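Local atomic coordinates of alpha-11 giardin (Giardia intestinalis, PDB entry 2II2), a protein that binds calcium as a member of the annexin family and probably helps the parasite attach to the intestinal mucosa and remodel its cytoskeleton. Residues Asp99-Ile103 with Leu141-Ile146; Val156-Ala160 with Glu192-Phe197. All coordinates share one frame; numbering follows the deposited sequence.

Interaction 1 of 2, residues Asp99-Ile103 with Leu141-Ile146; sequences DVVLI and LCHLAI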
ATOM      1  N   ASP A  99      -2.584   3.948  -0.926  1.00  7.12           N
ATOM      2  CA  ASP A  99      -2.206   2.533  -0.777  1.00  7.04           C
ATOM      3  C   ASP A  99      -3.403   1.721  -0.251  1.00  7.69           C
ATOM      4  O   ASP A  99      -3.717   0.606  -0.711  1.00  8.59           O
ATOM      5  CB  ASP A  99      -1.022   2.365   0.191  1.00  7.60           C
ATOM      6  CG  ASP A  99       0.288   2.891  -0.361  1.00  8.50           C
ATOM      7  OD1 ASP A  99       0.358   3.196  -1.560  1.00  9.69           O
ATOM      8  OD2 ASP A  99       1.280   3.014   0.399  1.00 10.15           O
ATOM      9  N   VAL A 100      -4.072   2.274   0.748  1.00  7.37           N
ATOM     10  CA  VAL A 100      -5.184   1.607   1.375  1.00  7.99           C
ATOM     11  C   VAL A 100      -6.421   1.489   0.501  1.00  7.63           C
ATOM     12  O   VAL A 100      -7.009   0.416   0.461  1.00  9.76           O
ATOM     13  CB  VAL A 100      -5.549   2.261   2.719  1.00  8.77           C
ATOM     14  CG1 VAL A 100      -6.879   1.736   3.255  1.00 10.46           C
ATOM     15  CG2 VAL A 100      -4.427   2.019   3.716  1.00  9.84           C
ATOM     16  N   VAL A 101      -6.843   2.588  -0.135  1.00  7.69           N
ATOM     17  CA  VAL A 101      -8.119   2.578  -0.833  1.00  7.78           C
ATOM     18  C   VAL A 101      -8.020   2.205  -2.297  1.00  7.33           C
ATOM     19  O   VAL A 101      -9.027   1.769  -2.872  1.00  8.54           O
ATOM     20  CB  VAL A 101      -8.933   3.910  -0.668  1.00  8.20           C
ATOM     21  CG1 VAL A 101      -9.100   4.239   0.841  1.00  8.96           C
ATOM     22  CG2 VAL A 101      -8.332   5.083  -1.428  1.00  9.77           C
ATOM     23  N   LEU A 102      -6.850   2.380  -2.910  1.00  7.20           N
ATOM     24  CA  LEU A 102      -6.694   2.025  -4.315  1.00  8.01           C
ATOM     25  C   LEU A 102      -6.369   0.547  -4.503  1.00  8.36           C
ATOM     26  O   LEU A 102      -6.744  -0.046  -5.505  1.00 11.40           O
ATOM     27  CB  LEU A 102      -5.637   2.904  -4.994  1.00  8.14           C
ATOM     28  CG  LEU A 102      -5.906   4.424  -4.992  1.00  8.29           C
ATOM     29  CD1 LEU A 102      -4.843   5.114  -5.763  1.00  8.85           C
ATOM     30  CD2 LEU A 102      -7.277   4.778  -5.573  1.00  9.17           C
ATOM     31  N   ILE A 103      -5.675  -0.049  -3.554  1.00  8.22           N
ATOM     32  CA  ILE A 103      -5.290  -1.444  -3.670  1.00  8.81           C
ATOM     33  C   ILE A 103      -6.246  -2.273  -2.824  1.00  8.17           C
ATOM     34  O   ILE A 103      -5.914  -2.745  -1.726  1.00  9.30           O
ATOM     35  CB  ILE A 103      -3.804  -1.666  -3.303  1.00  7.69           C
ATOM     36  CG1 ILE A 103      -2.928  -0.662  -4.086  1.00  8.42           C
ATOM     37  CG2 ILE A 103      -3.394  -3.082  -3.645  1.00  9.33           C
ATOM     38  CD1 ILE A 103      -1.462  -0.793  -3.774  1.00  9.93           C
ATOM     39  N   LEU A 141      -8.996  10.683  -6.333  1.00  7.56           N
ATOM     40  CA  LEU A 141      -8.743   9.244  -6.175  1.00  7.71           C
ATOM     41  C   LEU A 141      -9.299   8.761  -4.849  1.00  7.99           C
ATOM     42  O   LEU A 141      -9.890   7.681  -4.792  1.00  8.27           O
ATOM     43  CB  LEU A 141      -7.251   8.962  -6.254  1.00  8.05           C
ATOM     44  CG  LEU A 141      -6.669   8.950  -7.667  1.00  7.49           C
ATOM     45  CD1 LEU A 141      -5.157   9.186  -7.632  1.00  8.59           C
ATOM     46  CD2 LEU A 141      -7.014   7.621  -8.350  1.00  8.01           C
ATOM     47  N   CYS A 142      -9.098   9.552  -3.789  1.00  8.15           N
ATOM     48  CA  CYS A 142      -9.566   9.127  -2.466  1.00  8.25           C
ATOM     49  C   CYS A 142     -11.081   8.937  -2.457  1.00  8.33           C
ATOM     50  O   CYS A 142     -11.611   7.885  -2.047  1.00  9.40           O
ATOM     51  CB  CYS A 142      -9.175  10.103  -1.370  1.00  8.44           C
ATOM     52  SG  CYS A 142      -7.387  10.196  -1.101  1.00  8.93           S
ATOM     53  N   HIS A 143     -11.792   9.967  -2.906  1.00  9.00           N
ATOM     54  CA  HIS A 143     -13.250   9.944  -2.857  1.00  9.27           C
ATOM     55  C   HIS A 143     -13.843   8.910  -3.815  1.00  8.99           C
ATOM     56  O   HIS A 143     -14.745   8.139  -3.463  1.00  9.94           O
ATOM     57  CB  HIS A 143     -13.822  11.316  -3.219  1.00  9.75           C
ATOM     58  CG  HIS A 143     -13.661  12.349  -2.149  1.00  9.58           C
ATOM     59  ND1 HIS A 143     -14.737  12.844  -1.443  1.00 11.98           N
ATOM     60  CD2 HIS A 143     -12.568  13.011  -1.696  1.00 10.36           C
ATOM     61  CE1 HIS A 143     -14.307  13.778  -0.606  1.00 11.78           C
ATOM     62  NE2 HIS A 143     -12.998  13.903  -0.742  1.00  9.60           N
ATOM     63  N   LEU A 144     -13.388   8.932  -5.065  1.00  8.87           N
ATOM     64  CA  LEU A 144     -14.008   8.060  -6.062  1.00  9.01           C
ATOM     65  C   LEU A 144     -13.684   6.588  -5.821  1.00  9.09           C
ATOM     66  O   LEU A 144     -14.510   5.720  -6.093  1.00  9.36           O
ATOM     67  CB  LEU A 144     -13.700   8.478  -7.507  1.00  9.17           C
ATOM     68  CG  LEU A 144     -14.205   9.871  -7.897  1.00 11.90           C
ATOM     69  CD1 LEU A 144     -13.899  10.153  -9.370  1.00 14.05           C
ATOM     70  CD2 LEU A 144     -15.680  10.090  -7.586  1.00 14.30           C
ATOM     71  N   ALA A 145     -12.508   6.302  -5.266  1.00  9.10           N
ATOM     72  CA  ALA A 145     -12.160   4.923  -4.937  1.00 10.05           C
ATOM     73  C   ALA A 145     -13.200   4.277  -4.029  1.00 10.38           C
ATOM     74  O   ALA A 145     -13.513   3.094  -4.169  1.00 10.84           O
ATOM     75  CB  ALA A 145     -10.782   4.849  -4.261  1.00 10.62           C
ATOM     76  N   ILE A 146     -13.713   5.039  -3.074  1.00 10.70           N
ATOM     77  CA  ILE A 146     -14.661   4.469  -2.140  1.00 12.67           C
ATOM     78  C   ILE A 146     -16.127   4.623  -2.577  1.00 12.39           C
ATOM     79  O   ILE A 146     -16.980   3.892  -2.101  1.00 13.47           O
ATOM     80  CB  ILE A 146     -14.370   4.877  -0.666  1.00 13.16           C
ATOM     81  CG1 ILE A 146     -14.603   6.369  -0.442  1.00 13.44           C
ATOM     82  CG2 ILE A 146     -12.935   4.398  -0.215  1.00 13.88           C
ATOM     83  CD1 ILE A 146     -14.616   6.754   1.067  1.00 14.81           C
TER
HETATM   84  O   HOH W   1     -11.466   1.359  -1.970  1.00 16.72           O
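Leu141 meets Leu102 through one methyl of each: CD2 of Leu141 lies 4.0 Å from CD2 of Leu102, and the two side chains run at about a right angle, so the touch is a single point. The CB of Leu102 points neither at nor away from the partner helix; only the end of the side chain comes near. With CD1 anti to CA (chi2 -176°), the other branch, CD2, is the methyl that meets Leu141 and Ala145. The bond from CA to CB of Cys142 points away from Asp99-Ile103, and its side chain packs on Phe94, Ile97 and His98, earlier on the same helix as Val101, and on Phe128; what Cys142 offers to Val101 CG2 is its CA, at 4.4 Å. The next residue to take part is Ala145, where the backbones come closest, with its CA 6.2 Å from the CA of Leu102. Its methyl is shared by two neighbours, standing 3.7 Å from Leu102 CD2 and 3.8 Å from Val101 CG2. This is buried apolar packing in the all-helical annexin fold, joining helix 94-102 to helix 137-147, with helices 175-184 and 216-230 also against the leucines. A water bridges the backbones: it donates to Val101 O at 2.6 Å and, weakly, to Ala145 O, a carbonyl that also accepts from Arg109 NH1. Ile146 then completes the grip on Val101. With CG1 standing between the backbone N and the carbonyl carbon (chi1 67°), its CG2 branch is the one that reaches Val101 CG1, at 4.0 Å, while its side chain also rests on Leu125 and Phe128.

Interaction 2 of 2, residues Val156-Ala160 with Glu192-Phe197; sequences VASDA and EINHRF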
ATOM      1  N   VAL A 156     -13.913   1.501 -25.731  1.00 10.09           N
ATOM      2  CA  VAL A 156     -12.494   1.307 -25.437  1.00  9.96           C
ATOM      3  C   VAL A 156     -11.673   2.322 -26.228  1.00  9.24           C
ATOM      4  O   VAL A 156     -10.790   2.989 -25.661  1.00  9.62           O
ATOM      5  CB  VAL A 156     -12.012  -0.141 -25.702  1.00 11.16           C
ATOM      6  CG1 VAL A 156     -10.497  -0.215 -25.796  1.00 12.90           C
ATOM      7  CG2 VAL A 156     -12.570  -1.113 -24.650  1.00 12.64           C
ATOM      8  N   ALA A 157     -11.988   2.490 -27.519  1.00 11.04           N
ATOM      9  CA  ALA A 157     -11.204   3.426 -28.360  1.00 11.49           C
ATOM     10  C   ALA A 157     -11.311   4.854 -27.861  1.00 11.56           C
ATOM     11  O   ALA A 157     -10.297   5.587 -27.735  1.00 12.13           O
ATOM     12  CB  ALA A 157     -11.613   3.337 -29.822  1.00 12.65           C
ATOM     13  N   SER A 158     -12.547   5.270 -27.598  1.00 11.02           N
ATOM     14  CA  SER A 158     -12.739   6.637 -27.148  1.00 11.01           C
ATOM     15  C   SER A 158     -12.147   6.868 -25.753  1.00  9.90           C
ATOM     16  O   SER A 158     -11.637   7.957 -25.478  1.00 10.27           O
ATOM     17  CB  SER A 158     -14.190   7.092 -27.232  1.00 12.52           C
ATOM     18  OG  SER A 158     -15.066   6.296 -26.477  1.00 17.39           O
ATOM     19  N   ASP A 159     -12.165   5.855 -24.888  1.00  8.24           N
ATOM     20  CA  ASP A 159     -11.576   5.992 -23.568  1.00  9.11           C
ATOM     21  C   ASP A 159     -10.059   6.159 -23.655  1.00  8.90           C
ATOM     22  O   ASP A 159      -9.466   6.950 -22.919  1.00  8.16           O
ATOM     23  CB  ASP A 159     -11.915   4.767 -22.733  1.00  9.15           C
ATOM     24  CG  ASP A 159     -13.365   4.717 -22.278  1.00  9.61           C
ATOM     25  OD1 ASP A 159     -14.111   5.701 -22.468  1.00 13.28           O
ATOM     26  OD2 ASP A 159     -13.742   3.648 -21.739  1.00 10.35           O
ATOM     27  N   ALA A 160      -9.421   5.416 -24.549  1.00  9.47           N
ATOM     28  CA  ALA A 160      -8.003   5.621 -24.788  1.00  9.95           C
ATOM     29  C   ALA A 160      -7.692   7.052 -25.271  1.00  9.43           C
ATOM     30  O   ALA A 160      -6.706   7.644 -24.856  1.00 10.29           O
ATOM     31  CB  ALA A 160      -7.476   4.596 -25.762  1.00 10.21           C
ATOM     32  N   GLU A 192      -7.747  -3.518 -22.546  1.00  9.71           N
ATOM     33  CA  GLU A 192      -7.884  -3.055 -23.917  1.00  9.57           C
ATOM     34  C   GLU A 192      -7.612  -1.544 -24.078  1.00  9.46           C
ATOM     35  O   GLU A 192      -6.968  -1.117 -25.048  1.00  9.51           O
ATOM     36  CB  GLU A 192      -9.268  -3.411 -24.432  1.00 10.46           C
ATOM     37  CG  GLU A 192      -9.490  -4.913 -24.450  1.00 13.69           C
ATOM     38  CD  GLU A 192     -10.956  -5.340 -24.446  1.00 18.06           C
ATOM     39  OE1 GLU A 192     -11.857  -4.470 -24.508  1.00 20.64           O
ATOM     40  OE2 GLU A 192     -11.204  -6.574 -24.374  1.00 20.34           O
ATOM     41  N   ILE A 193      -8.088  -0.731 -23.123  1.00  8.33           N
ATOM     42  CA  ILE A 193      -7.856   0.703 -23.141  1.00  8.10           C
ATOM     43  C   ILE A 193      -6.360   0.985 -23.070  1.00  8.12           C
ATOM     44  O   ILE A 193      -5.838   1.826 -23.824  1.00  8.95           O
ATOM     45  CB  ILE A 193      -8.616   1.394 -21.989  1.00  8.22           C
ATOM     46  CG1 ILE A 193     -10.134   1.302 -22.224  1.00  8.85           C
ATOM     47  CG2 ILE A 193      -8.137   2.829 -21.787  1.00  9.18           C
ATOM     48  CD1 ILE A 193     -10.937   1.604 -20.943  1.00 10.24           C
ATOM     49  N   ASN A 194      -5.685   0.264 -22.168  1.00  7.61           N
ATOM     50  CA  ASN A 194      -4.265   0.407 -21.998  1.00  8.04           C
ATOM     51  C   ASN A 194      -3.497   0.095 -23.281  1.00  8.37           C
ATOM     52  O   ASN A 194      -2.615   0.865 -23.698  1.00  8.38           O
ATOM     53  CB  ASN A 194      -3.811  -0.482 -20.843  1.00  8.18           C
ATOM     54  CG  ASN A 194      -2.349  -0.386 -20.581  1.00  8.35           C
ATOM     55  OD1 ASN A 194      -1.847   0.681 -20.186  1.00  8.95           O
ATOM     56  ND2 ASN A 194      -1.632  -1.494 -20.762  1.00 10.10           N
ATOM     57  N   HIS A 195      -3.827  -1.019 -23.913  1.00  8.83           N
ATOM     58  CA  HIS A 195      -3.161  -1.361 -25.149  1.00  8.44           C
ATOM     59  C   HIS A 195      -3.406  -0.314 -26.219  1.00  8.57           C
ATOM     60  O   HIS A 195      -2.473   0.096 -26.926  1.00  9.15           O
ATOM     61  CB  HIS A 195      -3.647  -2.725 -25.625  1.00  9.19           C
ATOM     62  CG  HIS A 195      -3.172  -3.086 -27.002  1.00 10.45           C
ATOM     63  ND1 HIS A 195      -1.835  -3.207 -27.307  1.00 11.00           N
ATOM     64  CD2 HIS A 195      -3.847  -3.350 -28.143  1.00 11.07           C
ATOM     65  CE1 HIS A 195      -1.704  -3.540 -28.579  1.00 11.61           C
ATOM     66  NE2 HIS A 195      -2.909  -3.630 -29.111  1.00 12.65           N
ATOM     67  N   ARG A 196      -4.655   0.141 -26.340  1.00  8.87           N
ATOM     68  CA  ARG A 196      -4.972   1.140 -27.375  1.00  9.01           C
ATOM     69  C   ARG A 196      -4.199   2.432 -27.113  1.00  8.79           C
ATOM     70  O   ARG A 196      -3.727   3.076 -28.070  1.00  9.44           O
ATOM     71  CB  ARG A 196      -6.481   1.396 -27.410  1.00  9.22           C
ATOM     72  CG  ARG A 196      -7.349   0.251 -27.984  1.00 12.24           C
ATOM     73  CD  ARG A 196      -8.786   0.684 -28.195  1.00 15.72           C
ATOM     74  NE  ARG A 196      -9.070   1.183 -29.546  1.00 23.53           N
ATOM     75  CZ  ARG A 196      -9.463   0.430 -30.572  1.00 25.26           C
ATOM     76  NH1 ARG A 196      -9.615  -0.881 -30.425  1.00 27.96           N
ATOM     77  NH2 ARG A 196      -9.695   0.986 -31.757  1.00 25.52           N
ATOM     78  N   PHE A 197      -4.064   2.814 -25.836  1.00  8.52           N
ATOM     79  CA  PHE A 197      -3.313   4.024 -25.514  1.00  8.65           C
ATOM     80  C   PHE A 197      -1.872   3.874 -25.986  1.00  8.13           C
ATOM     81  O   PHE A 197      -1.294   4.794 -26.539  1.00  8.69           O
ATOM     82  CB  PHE A 197      -3.351   4.270 -24.008  1.00  8.35           C
ATOM     83  CG  PHE A 197      -2.599   5.509 -23.574  1.00  8.35           C
ATOM     84  CD1 PHE A 197      -3.275   6.704 -23.381  1.00  8.25           C
ATOM     85  CD2 PHE A 197      -1.238   5.473 -23.342  1.00  7.92           C
ATOM     86  CE1 PHE A 197      -2.622   7.829 -22.968  1.00  8.55           C
ATOM     87  CE2 PHE A 197      -0.543   6.608 -22.903  1.00  8.45           C
ATOM     88  CZ  PHE A 197      -1.244   7.791 -22.718  1.00  8.51           C
TER
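The Phe197 ring receives Ala160 O at its edge, close to the ring plane, with CD1 3.9 Å from that oxygen; Val205 and Ala208 of helix 205-212 and Leu163 and Ile168 of helix 156-169 also touch this side chain. Ala157 CA approaches the Arg196 guanidinium obliquely, 3.3 Å from Arg196 NE. The bend at the third torsion of Arg196 (chi3 93°) turns NE toward Ala157, while its CG lies 3.9 Å from Val156 CG1. Of the carboxylates, Glu192 sets OE1 3.4 Å from Val156 CG2, a contact with a methyl rather than a polar pairing. Asp159 sets OD2 3.6 Å from Ile193 CD1, yet its charge is directed to a salt bridge with Arg153, and OD1 bonds to Ser155 OG.

Between these groups the packing is apolar. Val156 CG1, anti to its own N (chi1 163°), comes within 3.9 Å of Ile193 CG1, and the Ala160 methyl lies 3.7 Å from Arg196 CB. Val156 and Ala160, four residues apart, thus follow the groove between the Glu192-Arg196 and Ile193-Phe197 rows. The axes of the segments 156-160 and 192-197 approach to 8.4 Å and cross at -57°, consistent with ridges-into-grooves packing of four-residue rows; the segments lie on helices 156-169 and 187-201 of an all-helical annexin fold.

From the N terminus, interaction 1 opens on helix 94-102 and closes on helix 137-147, and 27 of the 37 residues between its segments are helical, chiefly in helices 106-120 and 124-131. The next helix, after the connection 148-155, is helix 156-169, where interaction 2 opens; it closes on helix 187-201 after helix 175-184. The two loops therefore follow in series, neither nesting nor crossing. The centres of interactions 1 and 2 lie about 22 Å apart. The nearest atoms of interactions 1 and 2 are about 14 Å apart. Indirect ties exist: helix 175-184, within the second loop, packs on Leu102 and Leu141, and helix 216-230 touches both Leu102 and Asn194. Interaction 1 is the more central.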